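Local atomic coordinates of yfhH hypothetical protein (Bacillus subtilis, PDB entry 1SF9), a protein that is of unknown function, belongs to the DUF1811 family, forms a homodimer and may act as a transcriptional regulator. Residues H35-E40 / A72-P77; E84-E89 / F95-L100; F104-R109 / Q114-L119. All coordinates share one frame; numbering follows the deposited sequence.

Contact 1. Residues H35-E40 / A72-P77; sequences HELNTE and AYLLNP
L37 and N38 meet Y73 and L74 without a hydrogen bond between them; the shortest polar bond here is internal to helix 34-53, where T39 N reaches H35 O at 2.9 Å. That ordinary helical bond belongs to the turn from which L37 projects. Across from it lies the C-terminal end of helix 57-74, and the two backbones come closest at L37 and L74, whose CA atoms are 6.9 Å apart. L37 points toward this end and works with two parts of its side chain. Its CB lies 3.7 Å from CD2 of L74, while its branch reaches past that methyl to Y73, with CD1 3.8 Å from CB of Y73 and 3.6 Å from the backbone atom Y73 O. CD2 of L37 also approaches CB of Y73. The first torsion of L37, -78°, sets CG opposite the carbonyl carbon and sends both methyls across the gap. L74 answers with the same rotamer, chi1 -84°, and spreads its two methyls between neighbours: CD2 faces L37, whereas CD1 comes to 3.4 Å from OD1 of N38, the two side chains meeting nearly at a right angle. Of its side chain, Y73 brings only CB to this contact, beside its backbone carbonyl. Its ring turns away to pack on E26 and S30 of helix 17-30 and on V103, and a bound platinum ion lies about 6 Å from the side chain. L37 also touches M32, just ahead of its own helix. Leucine branches and the tyrosine CB thus carry the join between the start of helix 34-53 and the end of helix 57-74, so its hold is mainly dispersive and hydrophobic, with the amide of N38 marking its more exposed border.

Contact 2. Residues E84-E89 / F95-L100; sequences ETYRVE and FTISYL
Strands 85-88 and 94-101 form an antiparallel hairpin whose short segments cross with 130° between their directions and approach to 4.6 Å. Y86 and F95 make the hydrogen-bonded pair: F95 N donates to Y86 O at 2.7 Å, and Y86 N returns a bond of 2.9 Å to F95 O. The ladder goes on with I97 N, which gives its hydrogen to E84 O at 3.0 Å. Between these bonds T85 and T96 form a non-hydrogen-bonded pair, and there the side chains supply the link instead. Both threonines hold OG1 opposite the carbonyl carbon, with chi1 near -60°, which brings the hydroxyls together at 2.7 Å from T85 OG1 to T96 OG1; either may be the donor.

Around Y86 and F95 the contacts are mostly apolar. CE1 of Y86 lies 3.5 Å from CD1 of I97, the ring meeting the isoleucine obliquely, while F95 O sits at the ring edge, in its plane. The phenol oxygen is held beyond the hairpin, where Y86 OH bonds to S81 N. CG2 of V88 rests 3.6 Å from CB of F95, but the phenyl ring itself swings away from strand 85-88 to pack on L119 and E117 of strand 115-120. L124 of strand 124-126 lies against both Y86 and F95. The face bearing T85 and T96 is therefore cross-linked by a hydroxyl pair, while Y86, F95, I97 and V88 meet through aromatic and aliphatic carbon, and the hydroxyl of the buried Y86 is satisfied by a backbone N-H, that of S81.

Contact 3. Residues F104-R109 / Q114-L119; sequences FAWGYR and QQEEAL
An antiparallel pair of neighbouring strands, 104-109 and 115-120, the latter outermost on this side within the chain, forms this part of the sheet. A105 and L119 are a hydrogen-bonded pair, with A105 N to L119 O at 2.8 Å, and G107 and E117 repeat the pattern, with E117 N to G107 O at 2.7 Å. Between them, W106 faces A118: the CB of A118 stands 3.4 Å from the centroid of the six-membered ring, only 8° off its normal, a CH-pi contact over the face. The ring of Y99 also meets this indole, the two planes being about 10° apart.

E117, on the face opposite W106 and A118, is reached by R109. An extended chain from CG to NE brings R109 NE to E117 OE1 at 3.0 Å, a salt bridge that meets the carboxylate on its syn side and lies in the guanidinium plane. R109 NH1 lies 3.8 Å from L119 CD2, and NH2 bonds to D93 in a second salt bridge. A water takes the N-H of R109 at 2.9 Å from R109 N and also lies within bonding range of Q115 O and E117 OE1. Carboxylates at two of its nitrogens probably limit the guanidinium's rotation and balance its charge.

How the contacts relate
Contacts 2 and 3 are neighbours in one antiparallel sheet, their centres 8 Å apart, and share the seam between strands 94-101 and 104-109. There S98 N lies 2.6 Å from W106 O and Y99 O lies 2.8 Å from W106 N, both probable hydrogen bonds; S98 and Y99 opposite W106 form a classic beta bulge. The F95 ring also reaches G107, with CZ 3.3 Å from its N. Contact 1 belongs to the helical part, its centre about 20 Å from contact 2 and 22 Å from contact 3, yet P77, following helix 57-74, packs against L100. The platinum ion lies near the side chain of Y73 in contact 1 and about 7 Å from that of F104 in contact 3.

Contact 1. Residues H35-E40 / A72-P77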
loop_
_atom_site.group_PDB
_atom_site.type_symbol
_atom_site.label_atom_id
_atom_site.label_comp_id
_atom_site.label_asym_id
_atom_site.label_seq_id
_atom_site.Cartn_x
_atom_site.Cartn_y
_atom_site.Cartn_z
ATOM N N HIS A 35 14.640 10.150 1.823
ATOM C CA HIS A 35 15.771 9.336 2.242
ATOM C C HIS A 35 15.357 8.432 3.406
ATOM O O HIS A 35 15.708 7.240 3.436
ATOM C CB HIS A 35 16.960 10.213 2.656
ATOM C CG HIS A 35 18.144 9.425 3.113
ATOM N ND1 HIS A 35 18.793 8.518 2.301
ATOM C CD2 HIS A 35 18.783 9.379 4.307
ATOM C CE1 HIS A 35 19.776 7.948 2.974
ATOM N NE2 HIS A 35 19.791 8.454 4.196
ATOM N N GLU A 36 14.609 8.982 4.361
ATOM C CA GLU A 36 14.161 8.173 5.487
ATOM C C GLU A 36 13.226 7.051 5.031
ATOM O O GLU A 36 13.273 5.953 5.580
ATOM C CB GLU A 36 13.478 9.047 6.549
ATOM C CG GLU A 36 14.488 9.953 7.285
ATOM C CD GLU A 36 13.838 11.102 8.045
ATOM O OE1 GLU A 36 14.520 11.698 8.916
ATOM O OE2 GLU A 36 12.660 11.424 7.768
ATOM N N LEU A 37 12.382 7.314 4.032
ATOM C CA LEU A 37 11.474 6.270 3.533
ATOM C C LEU A 37 12.289 5.173 2.856
ATOM O O LEU A 37 12.033 3.985 3.027
ATOM C CB LEU A 37 10.475 6.864 2.527
ATOM C CG LEU A 37 9.340 7.631 3.184
ATOM C CD1 LEU A 37 8.614 8.505 2.174
ATOM C CD2 LEU A 37 8.409 6.623 3.848
ATOM N N ASN A 38 13.302 5.576 2.089
ATOM C CA ASN A 38 14.135 4.580 1.427
ATOM C C ASN A 38 14.861 3.721 2.459
ATOM O O ASN A 38 15.023 2.524 2.246
ATOM C CB ASN A 38 15.168 5.242 0.513
ATOM C CG ASN A 38 14.553 5.808 -0.744
ATOM O OD1 ASN A 38 13.699 5.189 -1.358
ATOM N ND2 ASN A 38 15.010 6.988 -1.147
ATOM N N THR A 39 15.316 4.330 3.553
ATOM C CA THR A 39 16.010 3.579 4.612
ATOM C C THR A 39 15.035 2.584 5.244
ATOM O O THR A 39 15.366 1.429 5.467
ATOM C CB THR A 39 16.557 4.530 5.686
ATOM O OG1 THR A 39 17.511 5.403 5.073
ATOM C CG2 THR A 39 17.250 3.757 6.795
ATOM N N GLU A 40 13.825 3.049 5.521
ATOM C CA GLU A 40 12.778 2.205 6.112
ATOM C C GLU A 40 12.463 1.012 5.212
ATOM O O GLU A 40 12.343 -0.122 5.687
ATOM C CB GLU A 40 11.505 3.028 6.316
ATOM C CG GLU A 40 10.262 2.210 6.682
ATOM C CD GLU A 40 10.295 1.712 8.106
ATOM O OE1 GLU A 40 9.277 1.149 8.586
ATOM O OE2 GLU A 40 11.346 1.891 8.757
ATOM N N ALA A 72 4.138 3.711 -1.066
ATOM C CA ALA A 72 3.125 4.667 -1.509
ATOM C C ALA A 72 3.494 6.084 -1.045
ATOM O O ALA A 72 3.135 7.057 -1.693
ATOM C CB ALA A 72 1.737 4.251 -0.995
ATOM N N TYR A 73 4.221 6.198 0.065
ATOM C CA TYR A 73 4.623 7.513 0.561
ATOM C C TYR A 73 5.753 8.147 -0.226
ATOM O O TYR A 73 5.993 9.345 -0.103
ATOM C CB TYR A 73 4.982 7.445 2.053
ATOM C CG TYR A 73 3.760 7.449 2.942
ATOM C CD1 TYR A 73 3.107 6.248 3.275
ATOM C CD2 TYR A 73 3.211 8.648 3.415
ATOM C CE1 TYR A 73 1.948 6.246 4.036
ATOM C CE2 TYR A 73 2.053 8.651 4.189
ATOM C CZ TYR A 73 1.426 7.442 4.490
ATOM O OH TYR A 73 0.264 7.468 5.209
ATOM N N LEU A 74 6.450 7.349 -1.030
ATOM C CA LEU A 74 7.530 7.857 -1.880
ATOM C C LEU A 74 6.968 8.435 -3.166
ATOM O O LEU A 74 7.592 9.275 -3.810
ATOM C CB LEU A 74 8.480 6.732 -2.267
ATOM C CG LEU A 74 9.569 6.381 -1.261
ATOM C CD1 LEU A 74 10.337 5.167 -1.779
ATOM C CD2 LEU A 74 10.518 7.577 -1.095
ATOM N N LEU A 75 5.782 7.969 -3.548
ATOM C CA LEU A 75 5.149 8.416 -4.775
ATOM C C LEU A 75 4.429 9.756 -4.605
ATOM O O LEU A 75 4.269 10.254 -3.489
ATOM C CB LEU A 75 4.190 7.323 -5.261
ATOM C CG LEU A 75 4.925 6.001 -5.554
ATOM C CD1 LEU A 75 3.942 4.863 -5.762
ATOM C CD2 LEU A 75 5.802 6.173 -6.797
ATOM N N ASN A 76 4.016 10.356 -5.712
ATOM C CA ASN A 76 3.323 11.634 -5.644
ATOM C C ASN A 76 1.890 11.398 -6.087
ATOM O O ASN A 76 1.640 11.022 -7.228
ATOM C CB ASN A 76 3.987 12.663 -6.566
ATOM C CG ASN A 76 3.389 14.071 -6.416
ATOM O OD1 ASN A 76 2.319 14.262 -5.815
ATOM N ND2 ASN A 76 4.077 15.065 -6.980
ATOM N N PRO A 77 0.929 11.603 -5.180
ATOM C CA PRO A 77 -0.470 11.392 -5.544
ATOM C C PRO A 77 -0.881 12.111 -6.822
ATOM O O PRO A 77 -1.730 11.626 -7.552
ATOM C CB PRO A 77 -1.240 11.909 -4.321
ATOM C CG PRO A 77 -0.271 11.730 -3.193
ATOM C CD PRO A 77 1.053 12.116 -3.802
#

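Contact 2. Residues E84-E89 / F95-L100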
loop_
_atom_site.group_PDB
_atom_site.type_symbol
_atom_site.label_atom_id
_atom_site.label_comp_id
_atom_site.label_asym_id
_atom_site.label_seq_id
_atom_site.Cartn_x
_atom_site.Cartn_y
_atom_site.Cartn_z
ATOM N N GLU A 84 -8.739 7.597 -14.774
ATOM C CA GLU A 84 -7.796 6.737 -15.485
ATOM C C GLU A 84 -7.869 5.328 -14.891
ATOM O O GLU A 84 -8.208 5.151 -13.719
ATOM C CB GLU A 84 -6.364 7.287 -15.377
ATOM C CG GLU A 84 -5.349 6.485 -16.226
ATOM C CD GLU A 84 -3.965 7.132 -16.312
ATOM O OE1 GLU A 84 -3.884 8.376 -16.347
ATOM O OE2 GLU A 84 -2.964 6.385 -16.365
ATOM N N THR A 85 -7.545 4.333 -15.712
ATOM C CA THR A 85 -7.577 2.936 -15.291
ATOM C C THR A 85 -6.156 2.357 -15.319
ATOM O O THR A 85 -5.387 2.585 -16.260
ATOM C CB THR A 85 -8.523 2.150 -16.210
ATOM O OG1 THR A 85 -9.830 2.736 -16.122
ATOM C CG2 THR A 85 -8.606 0.680 -15.776
ATOM N N TYR A 86 -5.808 1.661 -14.240
ATOM C CA TYR A 86 -4.474 1.095 -14.048
ATOM C C TYR A 86 -4.545 -0.385 -13.808
ATOM O O TYR A 86 -5.593 -0.928 -13.453
ATOM C CB TYR A 86 -3.835 1.694 -12.745
ATOM C CG TYR A 86 -3.713 3.212 -12.826
ATOM C CD1 TYR A 86 -4.846 4.012 -12.650
ATOM C CD2 TYR A 86 -2.468 3.800 -13.075
ATOM C CE1 TYR A 86 -4.737 5.403 -12.729
ATOM C CE2 TYR A 86 -2.359 5.192 -13.156
ATOM C CZ TYR A 86 -3.494 5.994 -12.984
ATOM O OH TYR A 86 -3.389 7.346 -13.067
ATOM N N ARG A 87 -3.416 -1.049 -14.015
ATOM C CA ARG A 87 -3.339 -2.464 -13.733
ATOM C C ARG A 87 -3.018 -2.555 -12.250
ATOM O O ARG A 87 -2.269 -1.731 -11.733
ATOM C CB ARG A 87 -2.201 -3.127 -14.515
ATOM C CG ARG A 87 -1.734 -4.436 -13.865
ATOM C CD ARG A 87 -0.707 -5.182 -14.704
ATOM N NE ARG A 87 0.096 -6.086 -13.880
ATOM C CZ ARG A 87 1.225 -5.729 -13.276
ATOM N NH1 ARG A 87 1.898 -6.606 -12.542
ATOM N NH2 ARG A 87 1.691 -4.494 -13.423
ATOM N N VAL A 88 -3.607 -3.520 -11.553
ATOM C CA VAL A 88 -3.280 -3.688 -10.133
ATOM C C VAL A 88 -2.104 -4.656 -10.122
ATOM O O VAL A 88 -2.204 -5.760 -10.643
ATOM C CB VAL A 88 -4.456 -4.252 -9.346
ATOM C CG1 VAL A 88 -4.055 -4.533 -7.901
ATOM C CG2 VAL A 88 -5.608 -3.251 -9.413
ATOM N N GLU A 89 -0.987 -4.204 -9.556
ATOM C CA GLU A 89 0.245 -4.980 -9.511
ATOM C C GLU A 89 0.040 -6.430 -9.067
ATOM O O GLU A 89 -0.711 -6.704 -8.131
ATOM C CB GLU A 89 1.239 -4.273 -8.572
ATOM C CG GLU A 89 2.587 -4.962 -8.407
ATOM C CD GLU A 89 3.540 -4.165 -7.527
ATOM O OE1 GLU A 89 3.087 -3.222 -6.833
ATOM O OE2 GLU A 89 4.747 -4.489 -7.522
ATOM N N PHE A 95 -8.090 -1.262 -12.355
ATOM C CA PHE A 95 -8.724 -0.425 -11.351
ATOM C C PHE A 95 -8.858 0.996 -11.875
ATOM O O PHE A 95 -7.880 1.619 -12.269
ATOM C CB PHE A 95 -7.829 -0.454 -10.107
ATOM C CG PHE A 95 -8.377 0.297 -8.922
ATOM C CD1 PHE A 95 -7.964 1.590 -8.654
ATOM C CD2 PHE A 95 -9.251 -0.327 -8.028
ATOM C CE1 PHE A 95 -8.410 2.250 -7.508
ATOM C CE2 PHE A 95 -9.701 0.335 -6.878
ATOM C CZ PHE A 95 -9.274 1.617 -6.617
ATOM N N THR A 96 -10.077 1.494 -11.859
ATOM C CA THR A 96 -10.360 2.853 -12.296
ATOM C C THR A 96 -10.434 3.751 -11.066
ATOM O O THR A 96 -11.165 3.469 -10.119
ATOM C CB THR A 96 -11.694 2.884 -13.062
ATOM O OG1 THR A 96 -11.600 1.983 -14.189
ATOM C CG2 THR A 96 -12.022 4.308 -13.519
ATOM N N ILE A 97 -9.679 4.845 -11.085
ATOM C CA ILE A 97 -9.666 5.749 -9.944
ATOM C C ILE A 97 -10.875 6.698 -9.921
ATOM O O ILE A 97 -11.218 7.293 -10.935
ATOM C CB ILE A 97 -8.397 6.614 -9.957
ATOM C CG1 ILE A 97 -7.172 5.708 -9.824
ATOM C CG2 ILE A 97 -8.412 7.637 -8.781
ATOM C CD1 ILE A 97 -5.854 6.506 -9.609
ATOM N N SER A 98 -11.514 6.818 -8.761
ATOM C CA SER A 98 -12.638 7.743 -8.589
ATOM C C SER A 98 -12.046 9.040 -8.033
ATOM O O SER A 98 -12.358 10.153 -8.497
ATOM C CB SER A 98 -13.684 7.180 -7.628
ATOM O OG SER A 98 -14.335 6.046 -8.210
ATOM N N TYR A 99 -11.222 8.895 -6.993
ATOM C CA TYR A 99 -10.543 10.051 -6.413
ATOM C C TYR A 99 -9.379 9.609 -5.548
ATOM O O TYR A 99 -9.203 8.417 -5.243
ATOM C CB TYR A 99 -11.497 10.934 -5.564
ATOM C CG TYR A 99 -12.087 10.235 -4.370
ATOM C CD1 TYR A 99 -11.457 10.277 -3.123
ATOM C CD2 TYR A 99 -13.259 9.501 -4.490
ATOM C CE1 TYR A 99 -11.998 9.594 -2.019
ATOM C CE2 TYR A 99 -13.795 8.810 -3.390
ATOM C CZ TYR A 99 -13.156 8.870 -2.169
ATOM O OH TYR A 99 -13.702 8.186 -1.096
ATOM N N LEU A 100 -8.556 10.570 -5.167
ATOM C CA LEU A 100 -7.400 10.274 -4.328
ATOM C C LEU A 100 -7.600 10.866 -2.943
ATOM O O LEU A 100 -8.277 11.891 -2.790
ATOM C CB LEU A 100 -6.135 10.890 -4.929
ATOM C CG LEU A 100 -5.765 10.462 -6.359
ATOM C CD1 LEU A 100 -4.676 11.355 -6.889
ATOM C CD2 LEU A 100 -5.316 9.015 -6.337
#

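Contact 3. Residues F104-R109 / Q114-L119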
loop_
_atom_site.group_PDB
_atom_site.type_symbol
_atom_site.label_atom_id
_atom_site.label_comp_id
_atom_site.label_asym_id
_atom_site.label_seq_id
_atom_site.Cartn_x
_atom_site.Cartn_y
_atom_site.Cartn_z
ATOM N N PHE A 104 -3.880 6.883 -0.867
ATOM C CA PHE A 104 -4.762 5.875 -1.461
ATOM C C PHE A 104 -5.545 6.388 -2.641
ATOM O O PHE A 104 -5.809 7.589 -2.792
ATOM C CB PHE A 104 -5.767 5.353 -0.422
ATOM C CG PHE A 104 -5.140 4.529 0.669
ATOM C CD1 PHE A 104 -4.979 3.163 0.496
ATOM C CD2 PHE A 104 -4.654 5.135 1.835
ATOM C CE1 PHE A 104 -4.320 2.384 1.486
ATOM C CE2 PHE A 104 -4.001 4.370 2.823
ATOM C CZ PHE A 104 -3.835 3.002 2.639
ATOM N N ALA A 105 -5.885 5.455 -3.515
ATOM C CA ALA A 105 -6.743 5.780 -4.627
ATOM C C ALA A 105 -8.056 5.045 -4.325
ATOM O O ALA A 105 -8.081 3.830 -4.106
ATOM C CB ALA A 105 -6.150 5.276 -5.936
ATOM N N TRP A 106 -9.142 5.807 -4.286
ATOM C CA TRP A 106 -10.464 5.221 -4.092
ATOM C C TRP A 106 -11.034 5.037 -5.490
ATOM O O TRP A 106 -10.950 5.945 -6.329
ATOM C CB TRP A 106 -11.347 6.156 -3.275
ATOM C CG TRP A 106 -10.968 6.137 -1.835
ATOM C CD1 TRP A 106 -9.987 6.865 -1.237
ATOM C CD2 TRP A 106 -11.518 5.287 -0.820
ATOM N NE1 TRP A 106 -9.885 6.522 0.104
ATOM C CE2 TRP A 106 -10.815 5.556 0.378
ATOM C CE3 TRP A 106 -12.531 4.326 -0.811
ATOM C CZ2 TRP A 106 -11.100 4.899 1.584
ATOM C CZ3 TRP A 106 -12.820 3.668 0.397
ATOM C CH2 TRP A 106 -12.105 3.960 1.570
ATOM N N GLY A 107 -11.601 3.864 -5.747
ATOM C CA GLY A 107 -12.127 3.616 -7.081
ATOM C C GLY A 107 -12.753 2.241 -7.114
ATOM O O GLY A 107 -13.286 1.786 -6.113
ATOM N N TYR A 108 -12.713 1.585 -8.263
ATOM C CA TYR A 108 -13.287 0.253 -8.360
ATOM C C TYR A 108 -12.568 -0.601 -9.403
ATOM O O TYR A 108 -11.957 -0.110 -10.362
ATOM C CB TYR A 108 -14.781 0.319 -8.754
ATOM C CG TYR A 108 -15.020 1.072 -10.036
ATOM C CD1 TYR A 108 -15.145 2.469 -10.027
ATOM C CD2 TYR A 108 -15.055 0.397 -11.266
ATOM C CE1 TYR A 108 -15.297 3.194 -11.229
ATOM C CE2 TYR A 108 -15.207 1.107 -12.466
ATOM C CZ TYR A 108 -15.332 2.497 -12.439
ATOM O OH TYR A 108 -15.525 3.192 -13.620
ATOM N N ARG A 109 -12.633 -1.902 -9.196
ATOM C CA ARG A 109 -12.051 -2.826 -10.159
ATOM C C ARG A 109 -13.075 -3.016 -11.286
ATOM O O ARG A 109 -14.274 -3.038 -11.035
ATOM C CB ARG A 109 -11.796 -4.156 -9.486
ATOM C CG ARG A 109 -10.691 -4.070 -8.438
ATOM C CD ARG A 109 -10.539 -5.424 -7.730
ATOM N NE ARG A 109 -9.703 -5.221 -6.537
ATOM C CZ ARG A 109 -8.467 -5.669 -6.380
ATOM N NH1 ARG A 109 -7.825 -5.384 -5.260
ATOM N NH2 ARG A 109 -7.865 -6.408 -7.307
ATOM N N GLN A 114 -19.399 -2.395 -8.958
ATOM C CA GLN A 114 -20.395 -1.959 -7.999
ATOM C C GLN A 114 -19.791 -1.752 -6.612
ATOM O O GLN A 114 -20.499 -1.366 -5.680
ATOM C CB GLN A 114 -21.510 -2.998 -7.919
ATOM C CG GLN A 114 -21.076 -4.372 -7.353
ATOM C CD GLN A 114 -20.147 -5.225 -8.272
ATOM O OE1 GLN A 114 -19.697 -6.286 -7.872
ATOM N NE2 GLN A 114 -19.898 -4.774 -9.469
ATOM N N GLN A 115 -18.491 -2.006 -6.477
ATOM C CA GLN A 115 -17.823 -1.900 -5.168
ATOM C C GLN A 115 -16.730 -0.843 -5.124
ATOM O O GLN A 115 -15.646 -1.054 -5.677
ATOM C CB GLN A 115 -17.198 -3.266 -4.809
ATOM C CG GLN A 115 -18.138 -4.463 -5.004
ATOM C CD GLN A 115 -17.562 -5.783 -4.523
ATOM O OE1 GLN A 115 -16.368 -5.903 -4.280
ATOM N NE2 GLN A 115 -18.414 -6.786 -4.412
ATOM N N GLU A 116 -16.998 0.273 -4.465
ATOM C CA GLU A 116 -15.978 1.289 -4.383
ATOM C C GLU A 116 -15.018 0.756 -3.327
ATOM O O GLU A 116 -15.425 0.071 -2.380
ATOM C CB GLU A 116 -16.604 2.634 -3.973
ATOM C CG GLU A 116 -15.637 3.820 -3.874
ATOM C CD GLU A 116 -15.128 4.354 -5.216
ATOM O OE1 GLU A 116 -15.623 3.951 -6.290
ATOM O OE2 GLU A 116 -14.220 5.212 -5.184
ATOM N N GLU A 117 -13.731 0.993 -3.530
ATOM C CA GLU A 117 -12.751 0.545 -2.572
ATOM C C GLU A 117 -11.452 1.295 -2.644
ATOM O O GLU A 117 -11.223 2.060 -3.581
ATOM C CB GLU A 117 -12.490 -0.906 -2.803
ATOM C CG GLU A 117 -12.170 -1.190 -4.229
ATOM C CD GLU A 117 -11.258 -2.349 -4.318
ATOM O OE1 GLU A 117 -11.519 -3.284 -5.105
ATOM O OE2 GLU A 117 -10.276 -2.295 -3.575
ATOM N N ALA A 118 -10.581 1.058 -1.670
ATOM C CA ALA A 118 -9.333 1.813 -1.667
ATOM C C ALA A 118 -8.091 0.972 -1.800
ATOM O O ALA A 118 -7.981 -0.044 -1.121
ATOM C CB ALA A 118 -9.239 2.600 -0.384
ATOM N N LEU A 119 -7.164 1.412 -2.658
ATOM C CA LEU A 119 -5.864 0.738 -2.833
ATOM C C LEU A 119 -4.733 1.747 -2.712
ATOM O O LEU A 119 -4.869 2.906 -3.121
ATOM C CB LEU A 119 -5.727 0.103 -4.220
ATOM C CG LEU A 119 -6.638 -1.080 -4.540
ATOM C CD1 LEU A 119 -6.505 -1.433 -6.028
ATOM C CD2 LEU A 119 -6.239 -2.259 -3.672
HETATM O O HOH W 1 -13.838 -2.971 -6.757
#